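Local coordinates for putative tRNA (Adenine(37)-N6)-methyltransferase (Pseudomonas aeruginosa, PDB 7BTU), which probably methylates threonylcarbamoyl-adenosine 37 of tRNA, using S-adenosyl-L-methionine as methyl donor, at residues 64-68 with 99-105. Numbering follows the deposited sequence.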
ATOM      1  N   LEU B  64       6.834   1.597  -0.583  1.00 12.90           N
ATOM      2  CA  LEU B  64       7.867   0.606  -0.370  1.00 13.26           C
ATOM      3  C   LEU B  64       7.218  -0.587   0.326  1.00 17.58           C
ATOM      4  O   LEU B  64       6.566  -0.425   1.367  1.00 15.59           O
ATOM      5  CB  LEU B  64       9.034   1.152   0.489  1.00 13.81           C
ATOM      6  CG  LEU B  64       9.801   2.390  -0.046  1.00 16.89           C
ATOM      7  CD1 LEU B  64      10.913   2.862   0.925  1.00 14.89           C
ATOM      8  CD2 LEU B  64      10.331   2.158  -1.505  1.00 14.99           C
ATOM      9  N   LEU B  65       7.417  -1.769  -0.221  1.00 13.21           N
ATOM     10  CA  LEU B  65       7.132  -3.007   0.492  1.00 13.45           C
ATOM     11  C   LEU B  65       8.450  -3.458   1.093  1.00 18.05           C
ATOM     12  O   LEU B  65       9.503  -3.422   0.420  1.00 17.95           O
ATOM     13  CB  LEU B  65       6.608  -4.136  -0.439  1.00 14.39           C
ATOM     14  CG  LEU B  65       5.319  -3.777  -1.153  1.00 19.82           C
ATOM     15  CD1 LEU B  65       4.862  -4.860  -2.133  1.00 19.75           C
ATOM     16  CD2 LEU B  65       4.188  -3.429  -0.162  1.00 15.72           C
ATOM     17  N   PHE B  66       8.391  -3.923   2.347  1.00 16.46           N
ATOM     18  CA  PHE B  66       9.606  -4.207   3.081  1.00 14.88           C
ATOM     19  C   PHE B  66       9.359  -5.355   4.039  1.00 15.07           C
ATOM     20  O   PHE B  66       8.225  -5.800   4.259  1.00 16.17           O
ATOM     21  CB  PHE B  66      10.086  -2.950   3.824  1.00 14.51           C
ATOM     22  CG  PHE B  66       9.118  -2.505   4.903  1.00 16.46           C
ATOM     23  CD1 PHE B  66       8.105  -1.567   4.612  1.00 18.76           C
ATOM     24  CD2 PHE B  66       9.243  -3.009   6.185  1.00 15.69           C
ATOM     25  CE1 PHE B  66       7.190  -1.172   5.640  1.00 19.88           C
ATOM     26  CE2 PHE B  66       8.359  -2.640   7.249  1.00 14.54           C
ATOM     27  CZ  PHE B  66       7.332  -1.706   6.960  1.00 21.88           C
ATOM     28  N   LEU B  67      10.447  -5.852   4.600  1.00 16.82           N
ATOM     29  CA  LEU B  67      10.381  -6.966   5.527  1.00 19.77           C
ATOM     30  C   LEU B  67      10.483  -6.436   6.943  1.00 23.15           C
ATOM     31  O   LEU B  67      11.396  -5.649   7.221  1.00 19.58           O
ATOM     32  CB  LEU B  67      11.525  -7.935   5.272  1.00 17.37           C
ATOM     33  CG  LEU B  67      11.426  -8.773   3.982  1.00 21.64           C
ATOM     34  CD1 LEU B  67      12.621  -9.655   3.835  1.00 26.27           C
ATOM     35  CD2 LEU B  67      10.156  -9.605   4.026  1.00 26.02           C
ATOM     36  N   PHE B  68       9.539  -6.837   7.812  1.00 24.81           N
ATOM     37  CA  PHE B  68       9.693  -6.617   9.250  1.00 26.28           C
ATOM     38  C   PHE B  68      10.751  -7.565   9.800  1.00 34.60           C
ATOM     39  O   PHE B  68      10.870  -8.711   9.359  1.00 33.93           O
ATOM     40  CB  PHE B  68       8.387  -6.886   9.989  1.00 25.37           C
ATOM     41  CG  PHE B  68       7.297  -5.906   9.697  1.00 25.64           C
ATOM     42  CD1 PHE B  68       7.419  -4.586  10.097  1.00 25.30           C
ATOM     43  CD2 PHE B  68       6.125  -6.324   9.085  1.00 24.36           C
ATOM     44  CE1 PHE B  68       6.372  -3.669   9.859  1.00 26.92           C
ATOM     45  CE2 PHE B  68       5.089  -5.409   8.829  1.00 23.30           C
ATOM     46  CZ  PHE B  68       5.230  -4.094   9.212  1.00 22.91           C
ATOM     47  N   THR B  99       3.525  -5.247  13.620  1.00 28.49           N
ATOM     48  CA  THR B  99       4.751  -5.620  12.929  1.00 31.30           C
ATOM     49  C   THR B  99       5.037  -7.124  12.959  1.00 33.45           C
ATOM     50  O   THR B  99       5.828  -7.587  12.142  1.00 36.43           O
ATOM     51  CB  THR B  99       5.967  -4.852  13.505  1.00 33.15           C
ATOM     52  OG1 THR B  99       6.151  -5.186  14.882  1.00 36.70           O
ATOM     53  CG2 THR B  99       5.781  -3.346  13.392  1.00 31.54           C
ATOM     54  N   HIS B 100       4.418  -7.899  13.856  1.00 31.48           N
ATOM     55  CA  HIS B 100       4.549  -9.364  13.861  1.00 35.65           C
ATOM     56  C   HIS B 100       3.281  -9.876  13.207  1.00 33.54           C
ATOM     57  O   HIS B 100       2.214  -9.835  13.814  1.00 34.27           O
ATOM     58  CB  HIS B 100       4.706  -9.966  15.262  1.00 43.97           C
ATOM     59  CG  HIS B 100       5.846  -9.400  16.058  1.00 55.47           C
ATOM     60  ND1 HIS B 100       5.749  -8.223  16.774  1.00 58.53           N
ATOM     61  CD2 HIS B 100       7.108  -9.858  16.258  1.00 60.30           C
ATOM     62  CE1 HIS B 100       6.898  -7.981  17.382  1.00 61.75           C
ATOM     63  NE2 HIS B 100       7.743  -8.952  17.077  1.00 62.34           N
ATOM     64  N   ARG B 101       3.375 -10.292  11.951  1.00 26.13           N
ATOM     65  CA  ARG B 101       2.189 -10.696  11.200  1.00 27.82           C
ATOM     66  C   ARG B 101       2.546 -11.790  10.190  1.00 27.47           C
ATOM     67  O   ARG B 101       3.729 -12.005   9.893  1.00 24.14           O
ATOM     68  CB  ARG B 101       1.553  -9.484  10.509  1.00 25.40           C
ATOM     69  CG  ARG B 101       2.435  -8.847   9.511  1.00 24.09           C
ATOM     70  CD  ARG B 101       1.846  -7.488   9.061  1.00 24.11           C
ATOM     71  NE  ARG B 101       0.424  -7.538   8.716  1.00 24.21           N
ATOM     72  CZ  ARG B 101      -0.573  -7.077   9.482  1.00 24.66           C
ATOM     73  NH1 ARG B 101      -0.339  -6.555  10.695  1.00 21.19           N
ATOM     74  NH2 ARG B 101      -1.813  -7.202   9.057  1.00 27.00           N
ATOM     75  N   PRO B 102       1.554 -12.554   9.717  1.00 26.66           N
ATOM     76  CA  PRO B 102       1.826 -13.609   8.728  1.00 24.63           C
ATOM     77  C   PRO B 102       2.615 -13.054   7.553  1.00 23.70           C
ATOM     78  O   PRO B 102       2.313 -11.979   7.031  1.00 21.01           O
ATOM     79  CB  PRO B 102       0.426 -14.061   8.291  1.00 25.18           C
ATOM     80  CG  PRO B 102      -0.459 -13.752   9.445  1.00 30.95           C
ATOM     81  CD  PRO B 102       0.130 -12.526  10.121  1.00 29.00           C
ATOM     82  N   ASN B 103       3.668 -13.767   7.182  1.00 21.91           N
ATOM     83  CA  ASN B 103       4.556 -13.415   6.063  1.00 20.98           C
ATOM     84  C   ASN B 103       5.482 -12.224   6.256  1.00 22.93           C
ATOM     85  O   ASN B 103       6.403 -12.072   5.461  1.00 23.51           O
ATOM     86  CB  ASN B 103       3.750 -13.199   4.784  1.00 23.09           C
ATOM     87  CG  ASN B 103       3.201 -14.495   4.287  1.00 21.37           C
ATOM     88  OD1 ASN B 103       3.933 -15.469   4.278  1.00 22.83           O
ATOM     89  ND2 ASN B 103       1.889 -14.564   4.012  1.00 19.13           N
ATOM     90  N   GLY B 104       5.300 -11.408   7.297  1.00 19.44           N
ATOM     91  CA  GLY B 104       6.347 -10.467   7.679  1.00 14.87           C
ATOM     92  C   GLY B 104       6.582  -9.275   6.753  1.00 16.85           C
ATOM     93  O   GLY B 104       7.691  -8.737   6.749  1.00 18.22           O
ATOM     94  N   ILE B 105       5.594  -8.851   5.950  1.00 14.24           N
ATOM     95  CA  ILE B 105       5.782  -7.780   4.968  1.00 13.08           C
ATOM     96  C   ILE B 105       5.021  -6.536   5.404  1.00 18.67           C
ATOM     97  O   ILE B 105       3.862  -6.634   5.796  1.00 17.60           O
ATOM     98  CB  ILE B 105       5.305  -8.222   3.571  1.00 14.11           C
ATOM     99  CG1 ILE B 105       6.121  -9.408   3.097  1.00 18.15           C
ATOM    100  CG2 ILE B 105       5.513  -7.060   2.530  1.00 17.47           C
ATOM    101  CD1 ILE B 105       5.478 -10.066   1.975  1.00 25.69           C
TER
HETATM  102  O   HOH W   1       9.879 -10.548   7.726  1.00 28.99           O
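Leu65 meets Ile105 through aliphatic carbon alone, its CB lying 4.3 Å from Ile105 CG2. At Phe66 the backbone carbonyl O receives a CA-H...O approach from Ile105 CA at 3.2 Å. Leu67 is the antiparallel, non-hydrogen-bonded partner of Ile105. Both side chains rise from the same face of the sheet and pass at a slant, Leu67 CD2 coming to 4.1 Å from Ile105 CG1, and both touch Leu134. Just past the strand, Phe68 N donates to Gly104 O over 2.9 Å, with an N-H...O angle of 156°. A water gives Gly104 O a second hydrogen bond and Phe68 O another, bridging the end of strand 61-67 to the turn that leads into strand 105-116. With CG anti to its carbonyl carbon (chi1 -68°), the Phe68 ring lies along the loop, CG 3.3 Å from Thr99 O and CE2 3.5 Å from Ile105 O. Thr99 CA sits 3.8 Å above the centre of the Phe68 ring in a CH-pi contact, Thr99 CG2 touches Phe68 CE1, and Arg101 CD approaches Phe68 CE2 obliquely at 3.9 Å. Arg101 NE forms a salt bridge with Asp135 of the second subunit, while NH1 and NH2 are hydrogen-bonded to Ala98 O and Val93 O respectively. Antiparallel pairing of 61-67 with 105-116 thus begins where the loop enters a closed six-stranded barrel in the TrmO N-terminal domain, at the interface with the second subunit.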